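Local coordinates for protein O-methyltransferase (Saccharopolyspora spinosa, PDB 4CE0) that probably transfers a methyl group from S-adenosyl-L-methionine to the 4'-hydroxyl of the rhamnose of spinosyn, with magnesium bound at its active site, at residues V70-G83 with I176-L188. Residues are numbered along the deposited sequence; the frame is centred on the assembly and turned at random.
Sequences VLADGVPGDFAETG and IQELAVLRLDGDL. With MG (magnesium ion), chain C; SAH (S-adenosyl-L-homocysteine), chain B.
Glu178 O accepts a hydrogen bond from Asp78 N, starting the parallel pairing of strand 78-82 with strand 179-184, central neighbours in the Rossmann-like sheet of this methyltransferase; the axes of 78-82 and 181-184 run 8° apart. Water 1 gives hydrogen bonds to Glu178 O and Asp78 OD2, while Asp78 OD1 accepts one from Thr106 N. Leu179 lays CD2 against Ala80 CB at 3.5 Å. At Ala180 the register slips by one residue, a beta bulge: Asp78 O takes Ala180 N at 2.7 Å and, weakly, Val181 N at 3.4 Å. Ala180 CB points toward segment 70-83 and meets Val70 CG1 at 3.5 Å, Val75 CG1, and the edge of the Phe79 ring near its plane, so the last turn of helix 56-73, through Val70, and the turn after it, through Val75, pack on the bulge. Val181 CB approaches Phe79 CD1 obliquely, and Val181 O receives Ala80 N. Beyond it, Arg183 N bonds to Ala80 O almost straight (176°), and Arg183 O accepts Thr82 N. Arg183 extends beside Glu81, both with CG anti to the backbone N, which brings NH1 to Glu81 OE2 at 2.9 Å, in the guanidinium plane although the two flat groups are 67° apart. The same NH1 reaches Asp185 OD2 at 3.0 Å from above that carboxylate, while NH2 pairs with Asp212. This shared arginine probably offsets the repulsion between Glu81 and Asp185, whose carboxylate oxygens OE2 and OD2 lie 3.8 Å apart. Past the strand end, Asp185 N bonds to Thr82 O, and its side chain joins Asp212 and Asp213 in the metal site beside S-adenosyl-L-homocysteine, OD1 binding magnesium at 2.0 Å.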
ATOM      1  N   VAL A  70      16.872  16.715  -1.799  1.00 28.03           N
ATOM      2  CA  VAL A  70      17.330  17.294  -0.538  1.00 23.34           C
ATOM      3  C   VAL A  70      18.170  16.302   0.271  1.00 26.56           C
ATOM      4  O   VAL A  70      19.172  16.683   0.901  1.00 22.13           O
ATOM      5  CB  VAL A  70      16.111  17.741   0.276  1.00 30.01           C
ATOM      6  CG1 VAL A  70      16.308  17.555   1.743  1.00 29.58           C
ATOM      7  CG2 VAL A  70      15.727  19.205  -0.076  1.00 37.31           C
ATOM      8  N   LEU A  71      17.723  15.047   0.310  1.00 24.43           N
ATOM      9  CA  LEU A  71      18.458  14.003   1.016  1.00 30.63           C
ATOM     10  C   LEU A  71      19.804  13.704   0.321  1.00 37.00           C
ATOM     11  O   LEU A  71      20.826  13.615   0.986  1.00 32.68           O
ATOM     12  CB  LEU A  71      17.640  12.719   1.118  1.00 29.21           C
ATOM     13  CG  LEU A  71      16.379  12.743   1.977  1.00 28.37           C
ATOM     14  CD1 LEU A  71      15.806  11.332   2.041  1.00 30.96           C
ATOM     15  CD2 LEU A  71      16.599  13.310   3.380  1.00 25.01           C
ATOM     16  N   ALA A  72      19.813  13.562  -1.010  1.00 34.89           N
ATOM     17  CA  ALA A  72      21.067  13.244  -1.708  1.00 29.34           C
ATOM     18  C   ALA A  72      22.046  14.422  -1.707  1.00 37.48           C
ATOM     19  O   ALA A  72      23.251  14.228  -1.610  1.00 43.35           O
ATOM     20  CB  ALA A  72      20.802  12.851  -3.055  1.00 17.81           C
ATOM     21  N   ASP A  73      21.523  15.637  -1.830  1.00 34.83           N
ATOM     22  CA  ASP A  73      22.362  16.843  -1.857  1.00 32.19           C
ATOM     23  C   ASP A  73      22.898  17.254  -0.481  1.00 43.27           C
ATOM     24  O   ASP A  73      23.837  18.051  -0.396  1.00 54.91           O
ATOM     25  CB  ASP A  73      21.572  18.021  -2.435  1.00 29.88           C
ATOM     26  CG  ASP A  73      21.284  17.869  -3.908  1.00 38.56           C
ATOM     27  OD1 ASP A  73      21.481  16.764  -4.460  1.00 48.48           O
ATOM     28  OD2 ASP A  73      20.857  18.865  -4.517  1.00 40.43           O
ATOM     29  N   GLY A  74      22.307  16.739   0.597  1.00 35.30           N
ATOM     30  CA  GLY A  74      22.686  17.171   1.931  1.00 41.62           C
ATOM     31  C   GLY A  74      22.045  18.470   2.406  1.00 36.85           C
ATOM     32  O   GLY A  74      22.537  19.105   3.345  1.00 36.27           O
ATOM     33  N   VAL A  75      20.926  18.860   1.803  1.00 29.12           N
ATOM     34  CA  VAL A  75      20.234  20.073   2.260  1.00 23.75           C
ATOM     35  C   VAL A  75      19.742  19.859   3.684  1.00 32.73           C
ATOM     36  O   VAL A  75      18.977  18.945   3.935  1.00 31.19           O
ATOM     37  CB  VAL A  75      19.035  20.416   1.368  1.00 22.55           C
ATOM     38  CG1 VAL A  75      18.401  21.741   1.790  1.00 27.43           C
ATOM     39  CG2 VAL A  75      19.466  20.445  -0.081  1.00 21.93           C
ATOM     40  N   PRO A  76      20.185  20.697   4.629  1.00 33.79           N
ATOM     41  CA  PRO A  76      19.677  20.429   5.973  1.00 32.59           C
ATOM     42  C   PRO A  76      18.263  20.955   6.209  1.00 31.20           C
ATOM     43  O   PRO A  76      17.792  21.918   5.583  1.00 26.87           O
ATOM     44  CB  PRO A  76      20.700  21.139   6.874  1.00 38.31           C
ATOM     45  CG  PRO A  76      21.250  22.223   6.055  1.00 36.89           C
ATOM     46  CD  PRO A  76      21.178  21.787   4.606  1.00 31.55           C
ATOM     47  N   GLY A  77      17.568  20.294   7.127  1.00 31.13           N
ATOM     48  CA  GLY A  77      16.332  20.838   7.659  1.00 25.78           C
ATOM     49  C   GLY A  77      15.186  19.863   7.663  1.00 28.71           C
ATOM     50  O   GLY A  77      15.314  18.748   7.180  1.00 25.57           O
ATOM     51  N   ASP A  78      14.086  20.296   8.267  1.00 26.43           N
ATOM     52  CA  ASP A  78      12.898  19.494   8.412  1.00 28.19           C
ATOM     53  C   ASP A  78      12.033  19.700   7.195  1.00 19.49           C
ATOM     54  O   ASP A  78      12.389  20.458   6.249  1.00 24.52           O
ATOM     55  CB  ASP A  78      12.126  19.917   9.665  1.00 22.48           C
ATOM     56  CG  ASP A  78      12.843  19.565  10.942  1.00 28.72           C
ATOM     57  OD1 ASP A  78      13.667  18.623  10.934  1.00 24.65           O
ATOM     58  OD2 ASP A  78      12.585  20.253  11.960  1.00 29.30           O
ATOM     59  N   PHE A  79      10.884  19.042   7.211  1.00 19.44           N
ATOM     60  CA  PHE A  79       9.937  19.188   6.115  1.00 21.26           C
ATOM     61  C   PHE A  79       8.705  19.738   6.755  1.00 20.10           C
ATOM     62  O   PHE A  79       8.416  19.411   7.892  1.00 21.92           O
ATOM     63  CB  PHE A  79       9.597  17.830   5.479  1.00 20.41           C
ATOM     64  CG  PHE A  79      10.775  17.099   4.903  1.00 24.77           C
ATOM     65  CD1 PHE A  79      11.941  17.755   4.565  1.00 28.70           C
ATOM     66  CD2 PHE A  79      10.688  15.746   4.654  1.00 27.58           C
ATOM     67  CE1 PHE A  79      13.029  17.052   3.999  1.00 17.42           C
ATOM     68  CE2 PHE A  79      11.760  15.045   4.103  1.00 28.81           C
ATOM     69  CZ  PHE A  79      12.935  15.708   3.781  1.00 24.93           C
ATOM     70  N   ALA A  80       7.952  20.543   6.035  1.00 18.34           N
ATOM     71  CA  ALA A  80       6.738  21.077   6.582  1.00 14.03           C
ATOM     72  C   ALA A  80       5.684  21.199   5.517  1.00 17.76           C
ATOM     73  O   ALA A  80       5.999  21.644   4.408  1.00 22.54           O
ATOM     74  CB  ALA A  80       7.019  22.460   7.222  1.00 24.69           C
ATOM     75  N   GLU A  81       4.440  20.841   5.854  1.00 16.08           N
ATOM     76  CA  GLU A  81       3.300  21.157   4.986  1.00 23.21           C
ATOM     77  C   GLU A  81       2.262  21.993   5.719  1.00 24.53           C
ATOM     78  O   GLU A  81       1.773  21.630   6.798  1.00 16.99           O
ATOM     79  CB  GLU A  81       2.633  19.924   4.344  1.00 26.80           C
ATOM     80  CG  GLU A  81       1.558  20.327   3.254  1.00 23.82           C
ATOM     81  CD  GLU A  81       0.711  19.182   2.760  1.00 35.58           C
ATOM     82  OE1 GLU A  81       0.316  18.338   3.611  1.00 34.13           O
ATOM     83  OE2 GLU A  81       0.424  19.128   1.527  1.00 32.94           O
ATOM     84  N   THR A  82       1.943  23.130   5.110  1.00 18.35           N
ATOM     85  CA  THR A  82       0.928  24.025   5.618  1.00 20.22           C
ATOM     86  C   THR A  82      -0.302  23.778   4.803  1.00 24.78           C
ATOM     87  O   THR A  82      -0.446  24.281   3.668  1.00 20.81           O
ATOM     88  CB  THR A  82       1.357  25.531   5.621  1.00 23.75           C
ATOM     89  OG1 THR A  82       1.748  25.986   4.312  1.00 23.00           O
ATOM     90  CG2 THR A  82       2.504  25.731   6.564  1.00 23.09           C
ATOM     91  N   GLY A  83      -1.187  22.998   5.406  1.00 20.11           N
ATOM     92  CA  GLY A  83      -2.416  22.536   4.772  1.00 20.56           C
ATOM     93  C   GLY A  83      -2.296  21.047   4.457  1.00 15.84           C
ATOM     94  O   GLY A  83      -1.718  20.675   3.423  1.00 19.72           O
ATOM     95  N   ILE A 176       9.822  25.688  14.619  1.00 43.00           N
ATOM     96  CA  ILE A 176      10.593  25.160  13.494  1.00 37.38           C
ATOM     97  C   ILE A 176      11.865  25.993  13.338  1.00 31.66           C
ATOM     98  O   ILE A 176      11.807  27.219  13.321  1.00 26.87           O
ATOM     99  CB  ILE A 176       9.738  25.218  12.208  1.00 39.55           C
ATOM    100  CG1 ILE A 176       8.514  24.287  12.332  1.00 36.50           C
ATOM    101  CG2 ILE A 176      10.561  24.863  10.998  1.00 34.43           C
ATOM    102  CD1 ILE A 176       7.456  24.522  11.284  1.00 29.77           C
ATOM    103  N   GLN A 177      13.017  25.347  13.220  1.00 32.51           N
ATOM    104  CA  GLN A 177      14.289  26.085  13.105  1.00 40.98           C
ATOM    105  C   GLN A 177      14.752  26.209  11.663  1.00 36.45           C
ATOM    106  O   GLN A 177      15.148  27.283  11.204  1.00 39.46           O
ATOM    107  CB  GLN A 177      15.393  25.395  13.913  1.00 46.04           C
ATOM    108  CG  GLN A 177      15.633  25.977  15.280  1.00 55.03           C
ATOM    109  CD  GLN A 177      14.442  25.812  16.183  1.00 67.69           C
ATOM    110  OE1 GLN A 177      13.358  26.322  15.903  1.00 73.03           O
ATOM    111  NE2 GLN A 177      14.630  25.085  17.274  1.00 73.95           N
ATOM    112  N   GLU A 178      14.740  25.093  10.951  1.00 25.51           N
ATOM    113  CA  GLU A 178      15.054  25.123   9.529  1.00 31.43           C
ATOM    114  C   GLU A 178      14.295  24.077   8.729  1.00 26.67           C
ATOM    115  O   GLU A 178      13.854  23.062   9.253  1.00 26.27           O
ATOM    116  CB  GLU A 178      16.569  25.029   9.282  1.00 31.22           C
ATOM    117  CG  GLU A 178      17.264  23.841   9.882  1.00 44.42           C
ATOM    118  CD  GLU A 178      18.782  23.913   9.755  1.00 57.38           C
ATOM    119  OE1 GLU A 178      19.286  24.793   9.041  1.00 57.96           O
ATOM    120  OE2 GLU A 178      19.476  23.076  10.357  1.00 70.71           O
ATOM    121  N   LEU A 179      14.145  24.366   7.450  1.00 27.14           N
ATOM    122  CA  LEU A 179      13.357  23.548   6.569  1.00 23.68           C
ATOM    123  C   LEU A 179      14.188  23.288   5.347  1.00 29.21           C
ATOM    124  O   LEU A 179      14.864  24.185   4.844  1.00 27.34           O
ATOM    125  CB  LEU A 179      12.062  24.278   6.165  1.00 24.06           C
ATOM    126  CG  LEU A 179      10.991  24.469   7.256  1.00 26.38           C
ATOM    127  CD1 LEU A 179       9.856  25.396   6.798  1.00 24.79           C
ATOM    128  CD2 LEU A 179      10.430  23.139   7.675  1.00 24.28           C
ATOM    129  N   ALA A 180      14.104  22.060   4.855  1.00 24.73           N
ATOM    130  CA  ALA A 180      14.661  21.717   3.561  1.00 27.95           C
ATOM    131  C   ALA A 180      13.564  21.661   2.513  1.00 27.42           C
ATOM    132  O   ALA A 180      13.828  21.806   1.314  1.00 21.20           O
ATOM    133  CB  ALA A 180      15.364  20.372   3.644  1.00 32.66           C
ATOM    134  N   VAL A 181      12.336  21.390   2.948  1.00 20.53           N
ATOM    135  CA  VAL A 181      11.191  21.372   2.038  1.00 21.12           C
ATOM    136  C   VAL A 181      10.005  22.073   2.691  1.00 19.07           C
ATOM    137  O   VAL A 181       9.680  21.828   3.827  1.00 19.99           O
ATOM    138  CB  VAL A 181      10.784  19.907   1.627  1.00 22.23           C
ATOM    139  CG1 VAL A 181       9.471  19.875   0.842  1.00 28.23           C
ATOM    140  CG2 VAL A 181      11.891  19.215   0.885  1.00 19.84           C
ATOM    141  N   LEU A 182       9.347  22.941   1.947  1.00 13.46           N
ATOM    142  CA  LEU A 182       8.212  23.696   2.463  1.00 16.18           C
ATOM    143  C   LEU A 182       7.105  23.529   1.455  1.00 21.26           C
ATOM    144  O   LEU A 182       7.221  23.997   0.313  1.00 22.19           O
ATOM    145  CB  LEU A 182       8.587  25.188   2.644  1.00 23.21           C
ATOM    146  CG  LEU A 182       7.431  26.169   2.903  1.00 23.18           C
ATOM    147  CD1 LEU A 182       6.695  25.784   4.194  1.00 28.03           C
ATOM    148  CD2 LEU A 182       7.914  27.644   2.946  1.00 25.99           C
ATOM    149  N   ARG A 183       6.056  22.806   1.848  1.00 15.85           N
ATOM    150  CA  ARG A 183       4.928  22.540   0.959  1.00 20.70           C
ATOM    151  C   ARG A 183       3.716  23.369   1.388  1.00 19.65           C
ATOM    152  O   ARG A 183       3.304  23.317   2.539  1.00 21.61           O
ATOM    153  CB  ARG A 183       4.603  21.051   0.907  1.00 24.79           C
ATOM    154  CG  ARG A 183       3.596  20.694  -0.177  1.00 16.35           C
ATOM    155  CD  ARG A 183       3.352  19.176  -0.326  1.00 20.88           C
ATOM    156  NE  ARG A 183       2.935  19.026  -1.697  1.00 13.76           N
ATOM    157  CZ  ARG A 183       1.704  19.223  -2.144  1.00 23.76           C
ATOM    158  NH1 ARG A 183       0.690  19.430  -1.299  1.00 17.46           N
ATOM    159  NH2 ARG A 183       1.497  19.154  -3.450  1.00 21.93           N
ATOM    160  N   LEU A 184       3.197  24.182   0.463  1.00 16.79           N
ATOM    161  CA  LEU A 184       2.047  25.068   0.736  1.00 16.92           C
ATOM    162  C   LEU A 184       0.831  24.504   0.042  1.00 15.96           C
ATOM    163  O   LEU A 184       0.818  24.317  -1.188  1.00 21.90           O
ATOM    164  CB  LEU A 184       2.292  26.476   0.250  1.00 18.18           C
ATOM    165  CG  LEU A 184       3.040  27.435   1.163  1.00 31.61           C
ATOM    166  CD1 LEU A 184       4.431  26.957   1.456  1.00 29.42           C
ATOM    167  CD2 LEU A 184       3.077  28.774   0.485  1.00 43.21           C
ATOM    168  N   ASP A 185      -0.171  24.181   0.831  1.00 22.13           N
ATOM    169  CA  ASP A 185      -1.392  23.645   0.279  1.00 21.34           C
ATOM    170  C   ASP A 185      -2.549  24.184   1.086  1.00 22.18           C
ATOM    171  O   ASP A 185      -3.450  23.454   1.463  1.00 28.21           O
ATOM    172  CB  ASP A 185      -1.358  22.109   0.272  1.00 19.55           C
ATOM    173  CG  ASP A 185      -2.294  21.502  -0.770  1.00 23.74           C
ATOM    174  OD1 ASP A 185      -3.103  22.271  -1.373  1.00 24.71           O
ATOM    175  OD2 ASP A 185      -2.213  20.258  -0.998  1.00 21.85           O
ATOM    176  N   GLY A 186      -2.468  25.466   1.410  1.00 25.64           N
ATOM    177  CA  GLY A 186      -3.633  26.241   1.805  1.00 35.88           C
ATOM    178  C   GLY A 186      -4.007  27.006   0.552  1.00 49.36           C
ATOM    179  O   GLY A 186      -3.150  27.597  -0.106  1.00 57.98           O
ATOM    180  N   ASP A 187      -5.272  26.971   0.179  1.00 46.44           N
ATOM    181  CA  ASP A 187      -5.687  27.590  -1.068  1.00 26.22           C
ATOM    182  C   ASP A 187      -5.738  29.123  -1.020  1.00 29.02           C
ATOM    183  O   ASP A 187      -5.510  29.793  -2.023  1.00 32.20           O
ATOM    184  CB  ASP A 187      -7.057  27.050  -1.439  1.00 34.18           C
ATOM    185  CG  ASP A 187      -7.019  25.566  -1.760  1.00 48.77           C
ATOM    186  OD1 ASP A 187      -6.193  25.170  -2.618  1.00 49.28           O
ATOM    187  OD2 ASP A 187      -7.786  24.799  -1.141  1.00 50.59           O
ATOM    188  N   LEU A 188      -6.038  29.675   0.141  1.00 26.66           N
ATOM    189  CA  LEU A 188      -6.339  31.094   0.237  1.00 31.64           C
ATOM    190  C   LEU A 188      -5.086  31.938   0.096  1.00 35.89           C
ATOM    191  O   LEU A 188      -3.974  31.481   0.362  1.00 34.24           O
ATOM    192  CB  LEU A 188      -7.005  31.385   1.577  1.00 35.64           C
ATOM    193  CG  LEU A 188      -8.123  30.410   1.972  1.00 39.14           C
ATOM    194  CD1 LEU A 188      -8.794  30.843   3.276  1.00 35.61           C
ATOM    195  CD2 LEU A 188      -9.142  30.344   0.877  1.00 46.30           C
TER
HETATM  196 MG    MG C1251      -3.888  21.902  -3.229  1.00 31.12          MG
HETATM  197  N   SAH B1250      -4.765  16.517   0.495  1.00 23.49           N
HETATM  198  CA  SAH B1250      -4.289  17.908   0.564  1.00 43.23           C
HETATM  199  CB  SAH B1250      -4.928  18.787   1.611  1.00 37.00           C
HETATM  200  CG  SAH B1250      -4.801  20.304   1.737  1.00 29.46           C
HETATM  201  SD  SAH B1250      -6.521  20.876   1.879  1.00 25.34           S
HETATM  202  C   SAH B1250      -2.893  17.620   0.948  1.00 38.46           C
HETATM  203  O   SAH B1250      -2.268  18.569   1.390  1.00 22.90           O
HETATM  204  OXT SAH B1250      -2.633  16.289   0.689  1.00 20.03           O
HETATM  205  C5' SAH B1250      -6.313  22.504   2.684  1.00 20.21           C
HETATM  206  C4' SAH B1250      -5.934  22.432   4.170  1.00 18.26           C
HETATM  207  O4' SAH B1250      -5.431  23.674   4.616  1.00 22.87           O
HETATM  208  C3' SAH B1250      -7.100  22.113   5.111  1.00 26.44           C
HETATM  209  O3' SAH B1250      -6.750  20.956   5.842  1.00 30.09           O
HETATM  210  C2' SAH B1250      -7.302  23.338   6.012  1.00 32.34           C
HETATM  211  O2' SAH B1250      -7.735  23.121   7.372  1.00 24.94           O
HETATM  212  C1' SAH B1250      -5.923  23.997   5.915  1.00 19.34           C
HETATM  213  N9  SAH B1250      -5.870  25.470   6.068  1.00 19.93           N
HETATM  214  C8  SAH B1250      -6.142  26.388   5.076  1.00 33.94           C
HETATM  215  N7  SAH B1250      -5.923  27.612   5.577  1.00 33.74           N
HETATM  216  C5  SAH B1250      -5.481  27.499   6.849  1.00 32.19           C
HETATM  217  C6  SAH B1250      -5.113  28.425   7.827  1.00 32.84           C
HETATM  218  N6  SAH B1250      -5.141  29.734   7.583  1.00 30.92           N
HETATM  219  N1  SAH B1250      -4.719  27.989   9.070  1.00 28.74           N
HETATM  220  C2  SAH B1250      -4.654  26.643   9.369  1.00 31.20           C
HETATM  221  N3  SAH B1250      -5.050  25.744   8.405  1.00 26.00           N
HETATM  222  C4  SAH B1250      -5.420  26.150   7.159  1.00 27.35           C
HETATM  223  O   HOH W   1      13.793  22.693  12.510  1.00 26.37           O
HETATM  224  O   HOH W   2      -0.335  27.249   2.980  1.00 28.96           O
HETATM  225  O   HOH W   3      -4.738  19.995  -2.629  1.00 28.24           O
HETATM  226  O   HOH W   4      -5.729  22.506  -2.463  1.00 41.82           O
HETATM  227  O   HOH W   5      -5.330  21.343  -4.903  1.00 29.08           O